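Local coordinates for heterokaryon incompatibility protein s (PDB 2WVQ) that forms a prion and, by interacting with het-S from incompatible cells, triggers a lethal reaction that prevents the formation of viable heterokaryons, at residues Arg55-Gly60 and Asp135-Arg140; Lys64-Pro69 and Arg140-Ser145; Lys103-Val108 and Ala153-Lys158. The protein carries 2 engineered substitutions. All blocks are in the same frame, centred on the assembly; numbering follows the deposited sequence.

Contact 1 of 3, residues Arg55-Gly60 and Asp135-Arg140; sequences RLSRWG and DLVSRR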
loop_
_atom_site.group_PDB
_atom_site.type_symbol
_atom_site.label_atom_id
_atom_site.label_comp_id
_atom_site.label_asym_id
_atom_site.label_seq_id
_atom_site.Cartn_x
_atom_site.Cartn_y
_atom_site.Cartn_z
ATOM N N ARG A 55 6.317 -1.237 -18.574
ATOM C CA ARG A 55 6.884 -2.500 -18.154
ATOM C C ARG A 55 5.802 -3.526 -17.797
ATOM O O ARG A 55 5.949 -4.750 -18.099
ATOM C CB ARG A 55 7.871 -2.303 -17.025
ATOM C CG ARG A 55 8.697 -3.555 -16.780
ATOM C CD ARG A 55 9.213 -3.593 -15.395
ATOM N NE ARG A 55 9.635 -4.923 -14.972
ATOM C CZ ARG A 55 9.957 -5.218 -13.718
ATOM N NH1 ARG A 55 9.902 -4.273 -12.771
ATOM N NH2 ARG A 55 10.315 -6.450 -13.398
ATOM N N LEU A 56 4.725 -3.029 -17.181
ATOM C CA LEU A 56 3.530 -3.818 -16.888
ATOM C C LEU A 56 2.892 -4.277 -18.222
ATOM O O LEU A 56 2.588 -5.479 -18.426
ATOM C CB LEU A 56 2.513 -3.005 -16.042
ATOM C CG LEU A 56 1.131 -3.619 -15.687
ATOM C CD1 LEU A 56 1.229 -4.866 -14.867
ATOM C CD2 LEU A 56 0.138 -2.629 -14.997
ATOM N N SER A 57 2.713 -3.348 -19.142
ATOM C CA SER A 57 2.172 -3.778 -20.419
ATOM C C SER A 57 3.088 -4.753 -21.213
ATOM O O SER A 57 2.560 -5.628 -21.881
ATOM C CB SER A 57 1.661 -2.620 -21.255
ATOM O OG SER A 57 2.644 -2.094 -22.084
ATOM N N ARG A 58 4.416 -4.597 -21.133
ATOM C CA ARG A 58 5.350 -5.536 -21.721
ATOM C C ARG A 58 5.083 -6.951 -21.266
ATOM O O ARG A 58 5.149 -7.862 -22.084
ATOM C CB ARG A 58 6.824 -5.172 -21.520
ATOM C CG ARG A 58 7.837 -5.907 -22.505
ATOM C CD ARG A 58 9.283 -5.574 -22.144
ATOM N NE ARG A 58 9.449 -4.115 -22.081
ATOM C CZ ARG A 58 9.889 -3.397 -21.038
ATOM N NH1 ARG A 58 10.268 -3.976 -19.916
ATOM N NH2 ARG A 58 9.971 -2.072 -21.148
ATOM N N TRP A 59 4.793 -7.124 -19.972
ATOM C CA TRP A 59 4.442 -8.407 -19.416
ATOM C C TRP A 59 3.219 -9.037 -20.063
ATOM O O TRP A 59 3.234 -10.245 -20.370
ATOM C CB TRP A 59 4.238 -8.352 -17.893
ATOM C CG TRP A 59 3.863 -9.693 -17.357
ATOM C CD1 TRP A 59 4.711 -10.688 -17.001
ATOM C CD2 TRP A 59 2.541 -10.187 -17.133
ATOM N NE1 TRP A 59 4.002 -11.786 -16.584
ATOM C CE2 TRP A 59 2.666 -11.501 -16.651
ATOM C CE3 TRP A 59 1.256 -9.640 -17.296
ATOM C CZ2 TRP A 59 1.563 -12.286 -16.300
ATOM C CZ3 TRP A 59 0.155 -10.417 -16.937
ATOM C CH2 TRP A 59 0.315 -11.734 -16.459
ATOM N N GLY A 60 2.153 -8.260 -20.222
ATOM C CA GLY A 60 0.950 -8.787 -20.864
ATOM C C GLY A 60 1.228 -9.233 -22.284
ATOM O O GLY A 60 0.671 -10.250 -22.748
ATOM N N ASP A 135 2.249 5.842 -26.366
ATOM C CA ASP A 135 1.819 5.286 -27.647
ATOM C C ASP A 135 2.093 3.799 -27.734
ATOM O O ASP A 135 1.241 3.054 -28.214
ATOM C CB ASP A 135 2.506 6.007 -28.814
ATOM C CG ASP A 135 1.893 7.362 -29.118
ATOM O OD1 ASP A 135 2.445 8.079 -29.970
ATOM O OD2 ASP A 135 0.852 7.711 -28.532
ATOM N N LEU A 136 3.287 3.398 -27.310
ATOM C CA LEU A 136 3.748 2.014 -27.269
ATOM C C LEU A 136 2.805 1.096 -26.476
ATOM O O LEU A 136 2.506 -0.023 -26.904
ATOM C CB LEU A 136 5.159 2.028 -26.680
ATOM C CG LEU A 136 5.961 1.114 -25.754
ATOM C CD1 LEU A 136 7.241 1.838 -25.482
ATOM C CD2 LEU A 136 5.343 0.658 -24.459
ATOM N N VAL A 137 2.331 1.566 -25.321
ATOM C CA VAL A 137 1.294 0.813 -24.626
ATOM C C VAL A 137 -0.061 0.851 -25.259
ATOM O O VAL A 137 -0.734 -0.170 -25.265
ATOM C CB VAL A 137 1.310 0.904 -23.067
ATOM C CG1 VAL A 137 2.491 1.694 -22.508
ATOM C CG2 VAL A 137 -0.074 1.114 -22.415
ATOM N N SER A 138 -0.445 1.989 -25.857
ATOM C CA SER A 138 -1.764 2.098 -26.508
ATOM C C SER A 138 -1.882 1.059 -27.596
ATOM O O SER A 138 -2.914 0.445 -27.732
ATOM C CB SER A 138 -2.032 3.488 -27.103
ATOM O OG SER A 138 -2.277 4.432 -26.062
ATOM N N ARG A 139 -0.784 0.853 -28.317
ATOM C CA ARG A 139 -0.688 -0.095 -29.433
ATOM C C ARG A 139 -0.923 -1.537 -29.003
ATOM O O ARG A 139 -1.379 -2.348 -29.777
ATOM C CB ARG A 139 0.699 0.001 -30.063
ATOM C CG ARG A 139 0.899 1.190 -30.966
ATOM C CD ARG A 139 2.192 1.066 -31.761
ATOM N NE ARG A 139 2.484 2.349 -32.386
ATOM C CZ ARG A 139 3.384 3.216 -31.933
ATOM N NH1 ARG A 139 4.135 2.927 -30.872
ATOM N NH2 ARG A 139 3.534 4.371 -32.551
ATOM N N ARG A 140 -0.585 -1.844 -27.752
ATOM C CA ARG A 140 -0.648 -3.217 -27.244
ATOM C C ARG A 140 -1.943 -3.572 -26.557
ATOM O O ARG A 140 -2.273 -4.748 -26.429
ATOM C CB ARG A 140 0.458 -3.448 -26.223
ATOM C CG ARG A 140 1.828 -3.558 -26.772
ATOM C CD ARG A 140 2.724 -3.686 -25.599
ATOM N NE ARG A 140 4.081 -3.914 -26.024
ATOM C CZ ARG A 140 5.158 -3.599 -25.322
ATOM N NH1 ARG A 140 5.053 -2.987 -24.132
ATOM N NH2 ARG A 140 6.336 -3.869 -25.831
#
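S57 and V137 mark the nearest backbone approach between the two helical segments, CA to CA 6.3 Å; the axes of 55-60 and 135-140 come within 9.9 Å and run roughly parallel, at 28°. Both side chains point into this gap, where S57 OG lies 3.4 Å from V137 CB. Three residues on from V137, R140 reaches across with its chain extended from CG to NE, and NH1 donates to S57 OG at 3.3 Å. The N-H...O angle is 155° and the oxygen sits almost in the guanidinium plane, so the bond is made at the group's edge; S57 OG also has a weak bond to A54 O in its own helix. This buried pairing joins helices 42-62 and 124-140 within the largely helical globular HeLo domain, with V26 of helix 18-28 touching V137. R58 lies alongside R140 and points the same way, its CB 3.8 Å from R140 NH1, yet the two guanidinium planes are nearly perpendicular (84°). R58 has D212 as its main salt-bridge partner and shares E191 of helix 181-191 with R140; these acids probably offset the like charges, R58 NE and R140 NH2 being 4.9 Å apart.

Contact 2 of 3, residues Lys64-Pro69 and Arg140-Ser145; sequences KINDDP and RQKQTS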
loop_
_atom_site.group_PDB
_atom_site.type_symbol
_atom_site.label_atom_id
_atom_site.label_comp_id
_atom_site.label_asym_id
_atom_site.label_seq_id
_atom_site.Cartn_x
_atom_site.Cartn_y
_atom_site.Cartn_z
ATOM N N LYS A 64 1.185 -13.093 -23.806
ATOM C CA LYS A 64 0.035 -13.178 -24.727
ATOM C C LYS A 64 -1.296 -13.165 -23.947
ATOM O O LYS A 64 -2.196 -13.999 -24.161
ATOM C CB LYS A 64 0.149 -14.421 -25.646
ATOM C CG LYS A 64 1.465 -14.469 -26.386
ATOM C CD LYS A 64 1.547 -15.634 -27.397
ATOM C CE LYS A 64 2.484 -15.280 -28.580
ATOM N NZ LYS A 64 3.914 -15.126 -28.185
ATOM N N ILE A 65 -1.396 -12.205 -23.031
ATOM C CA ILE A 65 -2.512 -12.062 -22.111
ATOM C C ILE A 65 -3.892 -12.059 -22.774
ATOM O O ILE A 65 -4.850 -12.622 -22.244
ATOM C CB ILE A 65 -2.308 -10.731 -21.202
ATOM C CG1 ILE A 65 -3.406 -10.600 -20.132
ATOM C CG2 ILE A 65 -2.280 -9.495 -22.063
ATOM C CD1 ILE A 65 -3.154 -11.346 -18.830
ATOM N N ASN A 66 -3.992 -11.429 -23.932
ATOM C CA ASN A 66 -5.263 -11.319 -24.639
ATOM C C ASN A 66 -5.655 -12.504 -25.540
ATOM O O ASN A 66 -6.810 -12.599 -25.981
ATOM C CB ASN A 66 -5.262 -10.039 -25.452
ATOM C CG ASN A 66 -5.414 -8.847 -24.607
ATOM O OD1 ASN A 66 -4.782 -7.815 -24.871
ATOM N ND2 ASN A 66 -6.206 -8.976 -23.516
ATOM N N ASP A 67 -4.703 -13.403 -25.783
ATOM C CA ASP A 67 -4.896 -14.513 -26.732
ATOM C C ASP A 67 -4.954 -15.858 -26.032
ATOM O O ASP A 67 -5.619 -16.772 -26.510
ATOM C CB ASP A 67 -3.766 -14.554 -27.769
ATOM C CG ASP A 67 -3.617 -13.258 -28.551
ATOM O OD1 ASP A 67 -4.623 -12.597 -28.916
ATOM O OD2 ASP A 67 -2.468 -12.929 -28.872
ATOM N N ASP A 68 -4.255 -15.965 -24.905
ATOM C CA ASP A 68 -4.142 -17.188 -24.129
ATOM C C ASP A 68 -5.373 -17.375 -23.201
ATOM O O ASP A 68 -5.601 -16.570 -22.294
ATOM C CB ASP A 68 -2.809 -17.178 -23.356
ATOM C CG ASP A 68 -2.543 -18.469 -22.571
ATOM O OD1 ASP A 68 -1.409 -18.648 -22.087
ATOM O OD2 ASP A 68 -3.444 -19.293 -22.397
ATOM N N PRO A 69 -6.176 -18.445 -23.448
ATOM C CA PRO A 69 -7.410 -18.665 -22.706
ATOM C C PRO A 69 -7.249 -18.880 -21.203
ATOM O O PRO A 69 -8.198 -18.613 -20.482
ATOM C CB PRO A 69 -8.035 -19.883 -23.385
ATOM C CG PRO A 69 -6.893 -20.569 -24.104
ATOM C CD PRO A 69 -5.977 -19.455 -24.508
ATOM N N ARG A 140 -0.585 -1.844 -27.752
ATOM C CA ARG A 140 -0.648 -3.217 -27.244
ATOM C C ARG A 140 -1.943 -3.572 -26.557
ATOM O O ARG A 140 -2.273 -4.748 -26.429
ATOM C CB ARG A 140 0.458 -3.448 -26.223
ATOM C CG ARG A 140 1.828 -3.558 -26.772
ATOM C CD ARG A 140 2.724 -3.686 -25.599
ATOM N NE ARG A 140 4.081 -3.914 -26.024
ATOM C CZ ARG A 140 5.158 -3.599 -25.322
ATOM N NH1 ARG A 140 5.053 -2.987 -24.132
ATOM N NH2 ARG A 140 6.336 -3.869 -25.831
ATOM N N GLN A 141 -2.644 -2.558 -26.058
ATOM C CA GLN A 141 -3.774 -2.803 -25.193
ATOM C C GLN A 141 -4.990 -3.239 -25.992
ATOM O O GLN A 141 -5.165 -2.869 -27.166
ATOM C CB GLN A 141 -4.057 -1.605 -24.252
ATOM C CG GLN A 141 -2.913 -1.350 -23.193
ATOM C CD GLN A 141 -2.446 -2.617 -22.468
ATOM O OE1 GLN A 141 -3.178 -3.164 -21.629
ATOM N NE2 GLN A 141 -1.214 -3.077 -22.771
ATOM N N LYS A 142 -5.780 -4.094 -25.351
ATOM C CA LYS A 142 -7.016 -4.567 -25.905
ATOM C C LYS A 142 -7.914 -3.358 -26.057
ATOM O O LYS A 142 -7.899 -2.449 -25.208
ATOM C CB LYS A 142 -7.675 -5.583 -24.980
ATOM C CG LYS A 142 -8.779 -6.383 -25.663
ATOM C CD LYS A 142 -9.732 -6.975 -24.622
ATOM C CE LYS A 142 -10.853 -7.777 -25.287
ATOM N NZ LYS A 142 -11.959 -8.077 -24.310
ATOM N N GLN A 143 -8.658 -3.339 -27.159
ATOM C CA GLN A 143 -9.713 -2.366 -27.376
ATOM C C GLN A 143 -10.510 -2.084 -26.107
ATOM O O GLN A 143 -10.914 -2.992 -25.375
ATOM C CB GLN A 143 -10.666 -2.855 -28.450
ATOM C CG GLN A 143 -11.472 -1.764 -29.067
ATOM C CD GLN A 143 -12.234 -2.218 -30.281
ATOM O OE1 GLN A 143 -12.993 -1.442 -30.868
ATOM N NE2 GLN A 143 -12.031 -3.469 -30.684
ATOM N N THR A 144 -10.760 -0.810 -25.877
ATOM C CA THR A 144 -11.504 -0.375 -24.707
ATOM C C THR A 144 -12.652 0.532 -25.179
ATOM O O THR A 144 -12.539 1.182 -26.216
ATOM C CB THR A 144 -10.549 0.336 -23.681
ATOM O OG1 THR A 144 -9.495 1.015 -24.381
ATOM C CG2 THR A 144 -9.895 -0.678 -22.768
ATOM N N SER A 145 -13.761 0.562 -24.442
ATOM C CA SER A 145 -14.815 1.562 -24.702
ATOM C C SER A 145 -14.345 2.998 -24.355
ATOM O O SER A 145 -13.159 3.233 -24.050
ATOM C CB SER A 145 -16.127 1.223 -23.968
ATOM O OG SER A 145 -16.006 1.476 -22.570
#
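N66 and K142 bring two irregular loops together, their CA atoms 7.1 Å apart, with 64-69 coiling back on itself and 140-145 leaving its helix as a largely extended chain. The contact between them is small and lies at the surface, burying 94 Å² in all. Its substance is the carboxamide end of N66 resting against the first methylene of K142: N66 CG is 4.0 Å from K142 CB. N66 carries CG anti to its own carbonyl carbon (chi1 -73°), which sends the amide across the gap. K142 swings CG anti to the backbone N (chi1 -165°) and then runs straight on, so CB does the touching while the long chain and its ammonium lead away from the asparagine. No hydrogen bond crosses between the segments. The 64-69 loop begins with a Schellman motif that ends helix 42-62: K64 takes positive phi (57°), with two bonds back into the last helical turn. Its carbonyl then holds the following turn, K64 O accepting from D67 N at 3.0 Å and from D68 N at 2.9 Å, and N66 sits within this turn, its side chain directed at the other loop. Beyond the turn D68 makes a salt bridge with R70, and D68 O bonds to H72. Helix 18-28 lies next to the meeting point, where N23 touches N66, Q141 and K142. Both N66 and K142 also touch a neighbouring molecule in the crystal, so their conformations may owe something to the lattice.

Contact 3 of 3, residues Lys103-Val108 and Ala153-Lys158; sequences KRYELV and ALYDGK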
loop_
_atom_site.group_PDB
_atom_site.type_symbol
_atom_site.label_atom_id
_atom_site.label_comp_id
_atom_site.label_asym_id
_atom_site.label_seq_id
_atom_site.Cartn_x
_atom_site.Cartn_y
_atom_site.Cartn_z
ATOM N N LYS A 103 -7.951 12.094 -2.523
ATOM C CA LYS A 103 -9.244 12.683 -2.200
ATOM C C LYS A 103 -9.250 13.385 -0.854
ATOM O O LYS A 103 -9.918 14.412 -0.689
ATOM C CB LYS A 103 -10.364 11.646 -2.313
ATOM C CG LYS A 103 -11.089 11.720 -3.690
ATOM C CD LYS A 103 -11.972 10.511 -4.092
ATOM C CE LYS A 103 -12.907 10.004 -2.971
ATOM N NZ LYS A 103 -12.137 9.120 -2.026
ATOM N N ARG A 104 -8.485 12.836 0.092
ATOM C CA ARG A 104 -8.348 13.406 1.422
ATOM C C ARG A 104 -7.590 14.720 1.397
ATOM O O ARG A 104 -7.903 15.650 2.176
ATOM C CB ARG A 104 -7.687 12.411 2.376
ATOM C CG ARG A 104 -8.634 11.340 2.854
ATOM C CD ARG A 104 -8.127 10.665 4.105
ATOM N NE ARG A 104 -6.738 10.180 4.043
ATOM C CZ ARG A 104 -6.338 9.024 3.528
ATOM N NH1 ARG A 104 -7.199 8.176 2.965
ATOM N NH2 ARG A 104 -5.052 8.707 3.592
ATOM N N TYR A 105 -6.622 14.806 0.486
ATOM C CA TYR A 105 -5.902 16.052 0.225
ATOM C C TYR A 105 -6.795 17.132 -0.416
ATOM O O TYR A 105 -6.788 18.304 0.047
ATOM C CB TYR A 105 -4.675 15.789 -0.640
ATOM C CG TYR A 105 -3.782 16.986 -0.790
ATOM C CD1 TYR A 105 -2.748 17.227 0.111
ATOM C CD2 TYR A 105 -3.975 17.895 -1.833
ATOM C CE1 TYR A 105 -1.923 18.353 -0.036
ATOM C CE2 TYR A 105 -3.161 18.998 -1.992
ATOM C CZ TYR A 105 -2.143 19.227 -1.093
ATOM O OH TYR A 105 -1.354 20.337 -1.268
ATOM N N GLU A 106 -7.524 16.741 -1.474
ATOM C CA GLU A 106 -8.478 17.594 -2.180
ATOM C C GLU A 106 -9.507 18.230 -1.271
ATOM O O GLU A 106 -9.878 19.350 -1.491
ATOM C CB GLU A 106 -9.280 16.805 -3.201
ATOM C CG GLU A 106 -8.658 16.603 -4.556
ATOM C CD GLU A 106 -9.465 15.594 -5.380
ATOM O OE1 GLU A 106 -8.862 14.651 -5.967
ATOM O OE2 GLU A 106 -10.716 15.717 -5.402
ATOM N N LEU A 107 -10.008 17.462 -0.306
ATOM C CA LEU A 107 -11.096 17.877 0.550
ATOM C C LEU A 107 -10.679 19.057 1.433
ATOM O O LEU A 107 -11.494 19.924 1.750
ATOM C CB LEU A 107 -11.604 16.683 1.387
ATOM C CG LEU A 107 -12.917 16.903 2.152
ATOM C CD1 LEU A 107 -14.055 17.334 1.221
ATOM C CD2 LEU A 107 -13.279 15.660 2.919
ATOM N N VAL A 108 -9.394 19.107 1.764
ATOM C CA VAL A 108 -8.865 20.082 2.696
ATOM C C VAL A 108 -8.003 21.192 2.048
ATOM O O VAL A 108 -7.723 22.194 2.698
ATOM C CB VAL A 108 -8.112 19.347 3.879
ATOM C CG1 VAL A 108 -6.596 19.226 3.630
ATOM C CG2 VAL A 108 -8.382 20.017 5.182
ATOM N N ALA A 153 -5.181 13.282 -8.780
ATOM C CA ALA A 153 -3.786 13.702 -8.704
ATOM C C ALA A 153 -3.020 13.047 -7.575
ATOM O O ALA A 153 -3.561 12.802 -6.506
ATOM C CB ALA A 153 -3.697 15.245 -8.576
ATOM N N LEU A 154 -1.751 12.794 -7.818
ATOM C CA LEU A 154 -0.781 12.517 -6.768
ATOM C C LEU A 154 -0.190 13.846 -6.287
ATOM O O LEU A 154 0.466 14.550 -7.058
ATOM C CB LEU A 154 0.351 11.647 -7.297
ATOM C CG LEU A 154 -0.041 10.239 -7.753
ATOM C CD1 LEU A 154 1.105 9.530 -8.456
ATOM C CD2 LEU A 154 -0.485 9.458 -6.537
ATOM N N TYR A 155 -0.398 14.168 -5.013
ATOM C CA TYR A 155 -0.049 15.498 -4.488
ATOM C C TYR A 155 1.271 15.521 -3.698
ATOM O O TYR A 155 1.770 16.603 -3.319
ATOM C CB TYR A 155 -1.218 16.061 -3.632
ATOM C CG TYR A 155 -2.497 16.362 -4.374
ATOM C CD1 TYR A 155 -3.635 15.564 -4.197
ATOM C CD2 TYR A 155 -2.595 17.469 -5.217
ATOM C CE1 TYR A 155 -4.839 15.864 -4.859
ATOM C CE2 TYR A 155 -3.781 17.763 -5.882
ATOM C CZ TYR A 155 -4.890 16.937 -5.705
ATOM O OH TYR A 155 -6.072 17.220 -6.356
ATOM N N ASP A 156 1.854 14.351 -3.446
ATOM C CA ASP A 156 3.167 14.307 -2.784
ATOM C C ASP A 156 4.085 13.301 -3.469
ATOM O O ASP A 156 3.603 12.363 -4.078
ATOM C CB ASP A 156 3.020 13.958 -1.304
ATOM C CG ASP A 156 2.350 12.631 -1.102
ATOM O OD1 ASP A 156 1.110 12.558 -1.277
ATOM O OD2 ASP A 156 3.076 11.658 -0.806
ATOM N N GLY A 157 5.398 13.500 -3.343
ATOM C CA GLY A 157 6.416 12.614 -3.933
ATOM C C GLY A 157 6.300 11.161 -3.485
ATOM O O GLY A 157 6.516 10.226 -4.277
ATOM N N LYS A 158 5.924 10.975 -2.220
ATOM C CA LYS A 158 5.951 9.655 -1.577
ATOM C C LYS A 158 4.825 8.724 -2.015
ATOM O O LYS A 158 4.975 7.506 -1.973
ATOM C CB LYS A 158 5.996 9.798 -0.042
ATOM C CG LYS A 158 6.972 10.868 0.487
ATOM C CD LYS A 158 8.456 10.596 0.096
ATOM C CE LYS A 158 8.947 11.519 -1.052
ATOM N NZ LYS A 158 9.831 10.830 -2.056
#
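Y105 and Y155 form the tight part of this contact, an offset stack with ring centroids 4.4 Å apart and planes inclined by 22°. The rings are slid so that Y105 CD2 comes over a face of Y155, 3.3 Å from Y155 CG, near the rim of that ring. In return Y155 CB sits over the middle of the Y105 ring, 3.8 Å from its centroid and 12° off the normal, a CH-pi contact. Y105 has CG anti to its backbone N (chi1 -172°), a setting that carries the ring off the helix toward the tyrosine opposite. A153 CB lies against the opposite face of Y155, toward its rim, so that ring is sandwiched between helix 79-108 and its own strand. That strand, 152-154, pairs in parallel with 32-34, and D156 then serves as N-cap of helix 157-176, placing Y155 in the short connection between strand and helix. A153 O accepts from S102 OG, a further tie to helix 79-108. At the hydroxyl end E106 crosses Y155 at about a right angle and makes a single close approach, CG to Y155 OH at 3.2 Å. The looser side is the carboxylate: E106 OE1 stays 3.8 Å from Y155 OH with no hydrogen bond, and Y105, E106 and Y155 are all partly exposed at the protein surface. On the same helix R104 turns to the second subunit and forms salt bridges with E90 and E173 of that chain.

Contacts 1 and 2 are neighbours, with centres about 10 Å apart and R140 in common: its side chain serves contact 1, while its backbone leads into the loop of contact 2. A probable hydrogen bond of 2.9 Å between G60 O and I65 N ties them further, as does W59 CZ3 packing on I65 CD1 at 3.9 Å. Contact 3 stands apart, its centre about 28 Å from that of contact 1 and about 32 Å from that of contact 2, with nearest atoms about 14 and 19 Å away; contacts 2 and 3 lie on opposite sides of the chain's centre. Helix 79-108 follows helix 42-62 and precedes helix 124-140, and the segments of all three contacts alternate along the sequence.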